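Local coordinates for uncharacterized protein ScGH5_18 (Streptomyces cattleya, PDB 7LR8) that probably cleaves the beta-1,4 bond between mannose and N-acetylglucosamine in N-glycan cores, as a family GH5 glycosidase, and here holds Man-beta-1,4-GlcNAc in its pocket, at residues 49-54 / 345-350; 37-42 / 85-90; 79-84 / 89-94. The protein carries 1 engineered substitution. All blocks are in the same frame, centred on the assembly; numbering follows the deposited sequence.

Contact 1 of 3, residues 49-54 / 345-350; sequences GFDHVR and RWRTET
Gly-49 and Arg-347 bring the two backbones closest, CA to CA 9.4 Å, so a long side chain has to bridge from helix 334-349 to the residues leading into strand 52-55. The fold is a (beta/alpha)8 barrel, and the contact ties its last helix to the N-terminal end of its second strand. Gly-49, with positive phi, closes helix 35-46 in a Schellman motif and leaves its carbonyl facing the arginine. Arg-347 runs extended from CG to NE and presents one edge of its guanidinium. Arg-347 NH2 does most of the gripping: it donates to Gly-49 O at 3.0 Å, in the carbonyl plane, and to Asp-51 OD2 at 2.9 Å in a nearly straight salt bridge (N-H...O 170°). NE adds a weak bond to Gly-49 O. OD2 is met on its anti side, close to the guanidinium plane, yet the carboxylate itself is turned 68° from that plane, so the two groups do not form the flat two-pronged pair. A water adds a second link, accepting from Arg-347 NH1 at 2.8 Å and donating to Asp-51 OD2 at 2.9 Å. Asp-51 points its CB toward the arginine, and with CG between the backbone N and the carbonyl carbon (chi1 59°) OD2 is the oxygen that reaches NH2. Phe-16 N also donates to OD2; this loaded carboxylate probably stays ionised. On strand 52-55 itself, Arg-54 reaches Asn-152 and Glu-268 of the glycan pocket, whereas the Arg-347 bridge lies well away from it. Asp-51 OD1, besides its salt bridge to Arg-15, takes a bond from the next residue: His-52 ND1 donates to Asp-51 OD1 at 2.9 Å, with the oxygen in the imidazole plane and the ring approaching from above the carboxylate.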
loop_
_atom_site.group_PDB
_atom_site.type_symbol
_atom_site.label_atom_id
_atom_site.label_comp_id
_atom_site.label_asym_id
_atom_site.label_seq_id
_atom_site.Cartn_x
_atom_site.Cartn_y
_atom_site.Cartn_z
ATOM N N GLY B 49 -0.756 32.271 -15.021
ATOM C CA GLY B 49 -0.424 32.306 -16.431
ATOM C C GLY B 49 0.101 31.005 -17.003
ATOM O O GLY B 49 0.599 31.008 -18.135
ATOM N N PHE B 50 0.011 29.903 -16.259
ATOM C CA PHE B 50 0.534 28.626 -16.725
ATOM C C PHE B 50 -0.328 28.077 -17.849
ATOM O O PHE B 50 -1.489 28.461 -18.020
ATOM C CB PHE B 50 0.589 27.609 -15.582
ATOM C CG PHE B 50 1.570 27.972 -14.514
ATOM C CD1 PHE B 50 2.937 27.863 -14.741
ATOM C CD2 PHE B 50 1.133 28.449 -13.291
ATOM C CE1 PHE B 50 3.850 28.208 -13.759
ATOM C CE2 PHE B 50 2.043 28.799 -12.303
ATOM C CZ PHE B 50 3.402 28.689 -12.542
ATOM N N ASP B 51 0.258 27.170 -18.634
ATOM C CA ASP B 51 -0.477 26.551 -19.727
ATOM C C ASP B 51 -0.620 25.040 -19.624
ATOM O O ASP B 51 -1.236 24.447 -20.513
ATOM C CB ASP B 51 0.168 26.900 -21.079
ATOM C CG ASP B 51 1.614 26.445 -21.181
ATOM O OD1 ASP B 51 1.850 25.212 -21.173
ATOM O OD2 ASP B 51 2.506 27.323 -21.282
ATOM N N HIS B 52 -0.083 24.391 -18.585
ATOM C CA HIS B 52 -0.295 22.955 -18.435
ATOM C C HIS B 52 -0.112 22.579 -16.974
ATOM O O HIS B 52 0.435 23.348 -16.173
ATOM C CB HIS B 52 0.658 22.121 -19.316
ATOM C CG HIS B 52 2.096 22.233 -18.924
ATOM N ND1 HIS B 52 2.925 23.223 -19.408
ATOM C CD2 HIS B 52 2.848 21.498 -18.064
ATOM C CE1 HIS B 52 4.132 23.080 -18.884
ATOM N NE2 HIS B 52 4.108 22.050 -18.056
ATOM N N VAL B 53 -0.602 21.390 -16.637
ATOM C CA VAL B 53 -0.354 20.766 -15.346
ATOM C C VAL B 53 0.105 19.342 -15.597
ATOM O O VAL B 53 -0.269 18.711 -16.594
ATOM C CB VAL B 53 -1.601 20.763 -14.427
ATOM C CG1 VAL B 53 -1.906 22.173 -13.935
ATOM C CG2 VAL B 53 -2.799 20.191 -15.150
ATOM N N ARG B 54 0.938 18.844 -14.688
ATOM C CA ARG B 54 1.303 17.435 -14.612
ATOM C C ARG B 54 0.578 16.862 -13.407
ATOM O O ARG B 54 0.658 17.440 -12.319
ATOM C CB ARG B 54 2.824 17.290 -14.470
ATOM C CG ARG B 54 3.331 15.914 -14.036
ATOM C CD ARG B 54 4.774 15.736 -14.527
ATOM N NE ARG B 54 5.387 14.480 -14.089
ATOM C CZ ARG B 54 6.318 14.369 -13.136
ATOM N NH1 ARG B 54 6.780 15.446 -12.499
ATOM N NH2 ARG B 54 6.818 13.179 -12.846
ATOM N N ARG B 345 7.045 37.767 -18.538
ATOM C CA ARG B 345 8.150 38.379 -19.268
ATOM C C ARG B 345 8.426 37.629 -20.562
ATOM O O ARG B 345 8.549 38.236 -21.634
ATOM C CB ARG B 345 9.393 38.410 -18.375
ATOM C CG ARG B 345 10.609 39.116 -18.948
ATOM C CD ARG B 345 11.838 38.806 -18.084
ATOM N NE ARG B 345 11.503 38.795 -16.658
ATOM C CZ ARG B 345 12.012 37.944 -15.771
ATOM N NH1 ARG B 345 12.886 37.023 -16.157
ATOM N NH2 ARG B 345 11.642 38.007 -14.494
ATOM N N TRP B 346 8.505 36.300 -20.483
ATOM C CA TRP B 346 8.741 35.520 -21.691
ATOM C C TRP B 346 7.598 35.687 -22.691
ATOM O O TRP B 346 7.834 35.894 -23.888
ATOM C CB TRP B 346 8.952 34.039 -21.363
ATOM C CG TRP B 346 9.325 33.310 -22.616
ATOM C CD1 TRP B 346 10.587 33.042 -23.068
ATOM C CD2 TRP B 346 8.424 32.818 -23.623
ATOM N NE1 TRP B 346 10.524 32.397 -24.285
ATOM C CE2 TRP B 346 9.209 32.252 -24.645
ATOM C CE3 TRP B 346 7.030 32.796 -23.752
ATOM C CZ2 TRP B 346 8.646 31.669 -25.779
ATOM C CZ3 TRP B 346 6.476 32.222 -24.877
ATOM C CH2 TRP B 346 7.280 31.663 -25.873
ATOM N N ARG B 347 6.344 35.586 -22.223
ATOM C CA ARG B 347 5.213 35.719 -23.143
ATOM C C ARG B 347 5.141 37.113 -23.760
ATOM O O ARG B 347 4.653 37.268 -24.887
ATOM C CB ARG B 347 3.890 35.395 -22.436
ATOM C CG ARG B 347 3.781 33.980 -21.865
ATOM C CD ARG B 347 2.320 33.599 -21.606
ATOM N NE ARG B 347 2.177 32.379 -20.801
ATOM C CZ ARG B 347 2.411 31.149 -21.258
ATOM N NH1 ARG B 347 2.813 30.974 -22.509
ATOM N NH2 ARG B 347 2.255 30.088 -20.461
ATOM N N THR B 348 5.619 38.134 -23.047
ATOM C CA THR B 348 5.558 39.494 -23.572
ATOM C C THR B 348 6.671 39.754 -24.579
ATOM O O THR B 348 6.432 40.351 -25.632
ATOM C CB THR B 348 5.635 40.512 -22.427
ATOM O OG1 THR B 348 4.543 40.303 -21.522
ATOM C CG2 THR B 348 5.583 41.945 -22.965
ATOM N N GLU B 349 7.889 39.304 -24.281
ATOM C CA GLU B 349 9.033 39.634 -25.116
ATOM C C GLU B 349 9.372 38.560 -26.143
ATOM O O GLU B 349 10.086 38.863 -27.106
ATOM C CB GLU B 349 10.258 39.915 -24.235
ATOM C CG GLU B 349 10.041 41.033 -23.205
ATOM C CD GLU B 349 9.857 42.421 -23.825
ATOM O OE1 GLU B 349 9.705 43.393 -23.054
ATOM O OE2 GLU B 349 9.871 42.555 -25.070
ATOM N N THR B 350 8.852 37.338 -25.975
ATOM C CA THR B 350 9.150 36.141 -26.766
ATOM C C THR B 350 10.567 36.171 -27.338
ATOM O O THR B 350 10.736 36.223 -28.565
ATOM C CB THR B 350 8.128 35.974 -27.899
ATOM O OG1 THR B 350 8.034 37.189 -28.649
ATOM C CG2 THR B 350 6.752 35.625 -27.338
HETATM O O HOH W 1 2.750 28.564 -23.864
#

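Contact 2 of 3, residues 37-42 / 85-90; sequences AVRADL and GERGLD. With SO4 (sulfate ion), chain I.
One face of the Arg-87 guanidinium lies against the aliphatic stem of Arg-39, while the Arg-39 guanidinium uses its edge, taking a sulfate oxygen and a water in its plane. This is packing between two neighbouring outer helices of the (beta/alpha)8 barrel: helix 35-46 meets the C-terminal end of helix 71-86, which finishes in a Schellman motif with Gly-88 as its positive-phi residue. Arg-87 NH2 sits 3.5 Å from Arg-39 CG and about as far from CB, so the flat cation rests on methylenes as the two chains cross at about a right angle. Its bend at chi2 (149°) helps lay the group there. The polar ends have acidic company: Arg-87 NE pairs with Asp-43, and Arg-87 NH1 reaches Glu-86 OE1 at 3.0 Å, an angled salt bridge (141°) using that oxygen's anti lone pair. The same OE1 accepts a hydrogen bond from a water that in turn accepts from Arg-39 NE at 3.0 Å, which links the two arginines through one carboxylate. Asp-36 and the sulfate, probably from the crystallisation liquor, also face Arg-39; Arg-39 NH2 gives sulfate O4 a short, straight bond of 2.6 Å, and the two from Arg-39 NH1 are weak. These anions would be expected to offset the closeness of two positive charges. Beneath the arginines the contact turns apolar and buried. Leu-42 CB touches Arg-87 CD at 3.6 Å, and Leu-42 CD2 meets Leu-89 CD1 at 4.2 Å.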
loop_
_atom_site.group_PDB
_atom_site.type_symbol
_atom_site.label_atom_id
_atom_site.label_comp_id
_atom_site.label_asym_id
_atom_site.label_seq_id
_atom_site.Cartn_x
_atom_site.Cartn_y
_atom_site.Cartn_z
ATOM N N ALA B 37 -13.087 21.690 -5.284
ATOM C CA ALA B 37 -11.773 21.984 -4.720
ATOM C C ALA B 37 -10.692 21.925 -5.793
ATOM O O ALA B 37 -9.769 22.745 -5.800
ATOM C CB ALA B 37 -11.455 21.018 -3.576
ATOM N N VAL B 38 -10.799 20.968 -6.713
ATOM C CA VAL B 38 -9.870 20.916 -7.837
ATOM C C VAL B 38 -10.014 22.159 -8.711
ATOM O O VAL B 38 -9.017 22.754 -9.144
ATOM C CB VAL B 38 -10.102 19.620 -8.636
ATOM C CG1 VAL B 38 -9.412 19.691 -9.983
ATOM C CG2 VAL B 38 -9.620 18.418 -7.822
ATOM N N ARG B 39 -11.253 22.581 -8.974
ATOM C CA ARG B 39 -11.473 23.776 -9.790
ATOM C C ARG B 39 -10.859 25.014 -9.144
ATOM O O ARG B 39 -10.223 25.831 -9.824
ATOM C CB ARG B 39 -12.968 23.978 -10.016
ATOM C CG ARG B 39 -13.592 23.041 -11.048
ATOM C CD ARG B 39 -15.106 23.017 -10.864
ATOM N NE ARG B 39 -15.801 22.321 -11.945
ATOM C CZ ARG B 39 -16.924 21.631 -11.779
ATOM N NH1 ARG B 39 -17.466 21.528 -10.571
ATOM N NH2 ARG B 39 -17.498 21.032 -12.816
ATOM N N ALA B 40 -11.043 25.179 -7.832
ATOM C CA ALA B 40 -10.459 26.331 -7.149
ATOM C C ALA B 40 -8.936 26.274 -7.185
ATOM O O ALA B 40 -8.274 27.303 -7.367
ATOM C CB ALA B 40 -10.965 26.393 -5.709
ATOM N N ASP B 41 -8.366 25.072 -7.005
ATOM C CA ASP B 41 -6.925 24.881 -7.158
ATOM C C ASP B 41 -6.459 25.326 -8.537
ATOM O O ASP B 41 -5.507 26.113 -8.665
ATOM C CB ASP B 41 -6.557 23.406 -6.953
ATOM C CG ASP B 41 -6.507 22.990 -5.486
ATOM O OD1 ASP B 41 -6.630 23.853 -4.589
ATOM O OD2 ASP B 41 -6.319 21.774 -5.249
ATOM N N LEU B 42 -7.115 24.817 -9.585
ATOM C CA LEU B 42 -6.705 25.140 -10.946
ATOM C C LEU B 42 -6.974 26.606 -11.274
ATOM O O LEU B 42 -6.216 27.214 -12.036
ATOM C CB LEU B 42 -7.400 24.199 -11.938
ATOM C CG LEU B 42 -7.047 22.716 -11.720
ATOM C CD1 LEU B 42 -7.779 21.808 -12.706
ATOM C CD2 LEU B 42 -5.544 22.488 -11.796
ATOM N N GLY B 85 -8.704 21.723 -18.792
ATOM C CA GLY B 85 -8.856 22.268 -20.140
ATOM C C GLY B 85 -9.689 23.535 -20.190
ATOM O O GLY B 85 -9.390 24.459 -20.960
ATOM N N GLU B 86 -10.756 23.594 -19.385
ATOM C CA GLU B 86 -11.581 24.801 -19.321
ATOM C C GLU B 86 -10.755 26.023 -18.965
ATOM O O GLU B 86 -11.059 27.136 -19.407
ATOM C CB GLU B 86 -12.686 24.645 -18.284
ATOM C CG GLU B 86 -13.721 23.650 -18.629
ATOM C CD GLU B 86 -14.744 23.518 -17.539
ATOM O OE1 GLU B 86 -14.418 23.783 -16.361
ATOM O OE2 GLU B 86 -15.876 23.134 -17.866
ATOM N N ARG B 87 -9.744 25.839 -18.126
ATOM C CA ARG B 87 -8.893 26.910 -17.637
ATOM C C ARG B 87 -7.649 27.090 -18.489
ATOM O O ARG B 87 -6.723 27.796 -18.078
ATOM C CB ARG B 87 -8.525 26.641 -16.174
ATOM C CG ARG B 87 -9.730 26.818 -15.256
ATOM C CD ARG B 87 -9.755 25.925 -14.006
ATOM N NE ARG B 87 -10.994 26.211 -13.289
ATOM C CZ ARG B 87 -12.158 25.631 -13.553
ATOM N NH1 ARG B 87 -12.236 24.694 -14.489
ATOM N NH2 ARG B 87 -13.242 25.981 -12.877
ATOM N N GLY B 88 -7.620 26.484 -19.675
ATOM C CA GLY B 88 -6.492 26.645 -20.568
ATOM C C GLY B 88 -5.258 25.892 -20.131
ATOM O O GLY B 88 -4.142 26.294 -20.475
ATOM N N LEU B 89 -5.428 24.804 -19.379
ATOM C CA LEU B 89 -4.318 23.991 -18.897
ATOM C C LEU B 89 -4.385 22.639 -19.599
ATOM O O LEU B 89 -5.347 21.885 -19.413
ATOM C CB LEU B 89 -4.375 23.822 -17.381
ATOM C CG LEU B 89 -4.423 25.139 -16.601
ATOM C CD1 LEU B 89 -4.794 24.866 -15.150
ATOM C CD2 LEU B 89 -3.077 25.846 -16.697
ATOM N N ASP B 90 -3.393 22.358 -20.438
ATOM C CA ASP B 90 -3.215 21.013 -20.965
ATOM C C ASP B 90 -2.694 20.087 -19.861
ATOM O O ASP B 90 -2.159 20.540 -18.854
ATOM C CB ASP B 90 -2.251 21.042 -22.144
ATOM C CG ASP B 90 -2.756 21.907 -23.280
ATOM O OD1 ASP B 90 -3.973 21.868 -23.549
ATOM O OD2 ASP B 90 -1.949 22.634 -23.905
HETATM S S SO4 I . -21.066 20.456 -11.836
HETATM O O1 SO4 I . -21.924 19.406 -11.293
HETATM O O2 SO4 I . -21.700 21.040 -13.015
HETATM O O3 SO4 I . -20.867 21.493 -10.829
HETATM O O4 SO4 I . -19.775 19.881 -12.204
HETATM O O HOH W 2 -15.161 21.465 -14.730
#

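Contact 3 of 3, residues 79-84 / 89-94; sequences ALTDAA and LDVNVD
The turn from helix 71-86 into strand 90-94 is one of the alpha-to-beta returns of the (beta/alpha)8 barrel, and here the strand runs back along the last turns of the helix it follows. Leu-89 N donates to Ala-84 O at 3.0 Å, the wider bond of the Schellman motif; the N-H points fairly straight (156°), though the donor stands well above the carbonyl plane. Beyond it the contact is apolar and fully buried. Val-91 pushes its CG2 methyl between two helix residues one turn apart, 3.5 Å from Ala-84 CB and 4.0 Å from Thr-81 CG2. Thr-81 can offer that methyl because CG2 lies opposite the backbone N, while OG1, beside the N (chi1 -61°), bonds back to Leu-77 O within the helix. Ala-84 CB also comes within 4.0 Å of Leu-89 CB, and with so small a side chain the helix end sits close to the turn leading into the strand. Asn-144 ND2 bridges Thr-81 O and Leu-89 O from the next loop. On its other sides Val-91 touches Val-53 and Val-55 of strand 52-55, while Ala-84 packs on Leu-42 of helix 35-46, and strand 145-152 pairs along the far edge of strand 90-94.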
loop_
_atom_site.group_PDB
_atom_site.type_symbol
_atom_site.label_atom_id
_atom_site.label_comp_id
_atom_site.label_asym_id
_atom_site.label_seq_id
_atom_site.Cartn_x
_atom_site.Cartn_y
_atom_site.Cartn_z
ATOM N N ALA B 79 -12.579 14.005 -15.265
ATOM C CA ALA B 79 -13.198 15.232 -14.767
ATOM C C ALA B 79 -12.139 16.260 -14.397
ATOM O O ALA B 79 -12.310 17.460 -14.658
ATOM C CB ALA B 79 -14.090 14.927 -13.563
ATOM N N LEU B 80 -11.042 15.811 -13.798
ATOM C CA LEU B 80 -9.926 16.709 -13.534
ATOM C C LEU B 80 -9.353 17.253 -14.832
ATOM O O LEU B 80 -9.015 18.438 -14.926
ATOM C CB LEU B 80 -8.855 15.972 -12.732
ATOM C CG LEU B 80 -7.682 16.755 -12.146
ATOM C CD1 LEU B 80 -7.062 15.902 -11.043
ATOM C CD2 LEU B 80 -6.635 17.114 -13.186
ATOM N N THR B 81 -9.223 16.396 -15.844
ATOM C CA THR B 81 -8.652 16.841 -17.108
ATOM C C THR B 81 -9.556 17.868 -17.779
ATOM O O THR B 81 -9.076 18.851 -18.368
ATOM C CB THR B 81 -8.411 15.616 -18.005
ATOM O OG1 THR B 81 -7.488 14.734 -17.344
ATOM C CG2 THR B 81 -7.827 16.038 -19.344
ATOM N N ASP B 82 -10.874 17.689 -17.660
ATOM C CA ASP B 82 -11.798 18.662 -18.224
ATOM C C ASP B 82 -11.737 19.980 -17.463
ATOM O O ASP B 82 -11.774 21.056 -18.073
ATOM C CB ASP B 82 -13.221 18.108 -18.211
ATOM C CG ASP B 82 -13.437 17.025 -19.245
ATOM O OD1 ASP B 82 -12.634 16.937 -20.199
ATOM O OD2 ASP B 82 -14.415 16.261 -19.090
ATOM N N ALA B 83 -11.657 19.919 -16.130
ATOM C CA ALA B 83 -11.537 21.155 -15.358
ATOM C C ALA B 83 -10.276 21.915 -15.750
ATOM O O ALA B 83 -10.279 23.155 -15.836
ATOM C CB ALA B 83 -11.542 20.840 -13.857
ATOM N N ALA B 84 -9.193 21.188 -16.024
ATOM C CA ALA B 84 -7.965 21.841 -16.458
ATOM C C ALA B 84 -8.136 22.469 -17.834
ATOM O O ALA B 84 -7.784 23.633 -18.035
ATOM C CB ALA B 84 -6.810 20.837 -16.454
ATOM N N LEU B 89 -5.428 24.804 -19.379
ATOM C CA LEU B 89 -4.318 23.991 -18.897
ATOM C C LEU B 89 -4.385 22.639 -19.599
ATOM O O LEU B 89 -5.347 21.885 -19.413
ATOM C CB LEU B 89 -4.375 23.822 -17.381
ATOM C CG LEU B 89 -4.423 25.139 -16.601
ATOM C CD1 LEU B 89 -4.794 24.866 -15.150
ATOM C CD2 LEU B 89 -3.077 25.846 -16.697
ATOM N N ASP B 90 -3.393 22.358 -20.438
ATOM C CA ASP B 90 -3.215 21.013 -20.965
ATOM C C ASP B 90 -2.694 20.087 -19.861
ATOM O O ASP B 90 -2.159 20.540 -18.854
ATOM C CB ASP B 90 -2.251 21.042 -22.144
ATOM C CG ASP B 90 -2.756 21.907 -23.280
ATOM O OD1 ASP B 90 -3.973 21.868 -23.549
ATOM O OD2 ASP B 90 -1.949 22.634 -23.905
ATOM N N VAL B 91 -2.874 18.776 -20.046
ATOM C CA VAL B 91 -2.653 17.814 -18.966
ATOM C C VAL B 91 -1.710 16.705 -19.424
ATOM O O VAL B 91 -1.989 16.007 -20.408
ATOM C CB VAL B 91 -3.975 17.205 -18.467
ATOM C CG1 VAL B 91 -3.693 16.078 -17.432
ATOM C CG2 VAL B 91 -4.851 18.283 -17.865
ATOM N N ASN B 92 -0.615 16.521 -18.685
ATOM C CA ASN B 92 0.196 15.314 -18.764
ATOM C C ASN B 92 -0.137 14.437 -17.563
ATOM O O ASN B 92 -0.176 14.927 -16.434
ATOM C CB ASN B 92 1.691 15.649 -18.779
ATOM C CG ASN B 92 2.555 14.477 -18.343
ATOM O OD1 ASN B 92 2.686 14.193 -17.147
ATOM N ND2 ASN B 92 3.133 13.777 -19.310
ATOM N N VAL B 93 -0.381 13.150 -17.804
ATOM C CA VAL B 93 -0.732 12.224 -16.728
ATOM C C VAL B 93 0.445 11.290 -16.485
ATOM O O VAL B 93 0.865 10.565 -17.394
ATOM C CB VAL B 93 -1.997 11.414 -17.066
ATOM C CG1 VAL B 93 -2.295 10.427 -15.931
ATOM C CG2 VAL B 93 -3.189 12.337 -17.299
ATOM N N ASP B 94 0.947 11.269 -15.249
ATOM C CA ASP B 94 1.905 10.250 -14.825
ATOM C C ASP B 94 1.149 9.011 -14.362
ATOM O O ASP B 94 0.250 9.105 -13.524
ATOM C CB ASP B 94 2.784 10.765 -13.683
ATOM C CG ASP B 94 3.944 11.609 -14.165
ATOM O OD1 ASP B 94 3.715 12.595 -14.896
ATOM O OD2 ASP B 94 5.098 11.308 -13.790
#

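All three contacts belong to the (beta/alpha)8 barrel. Contacts 2 and 3 are neighbours, centres about 8 Å apart: they share Leu-89 and Asp-90, both use helix 71-86, and Val-38 CG1 of contact 2 packs on Leu-80 CG of contact 3 at 4.0 Å. Contact 1 lies about 15 Å from contact 2 and 17 Å from contact 3, centre to centre, joined through the sheet, where strands 52-55 and 90-94 run side by side and Arg-54 NE pairs with Asp-94 OD1 at 2.6 Å. Along the chain 37-42 comes first, then 49-54, 79-84, and the overlapping 85-90 and 89-94, with 345-350 far behind. Contacts 2 and 3 thus join elements close in sequence, while contact 1 joins the last barrel helix to the start of strand 52-55.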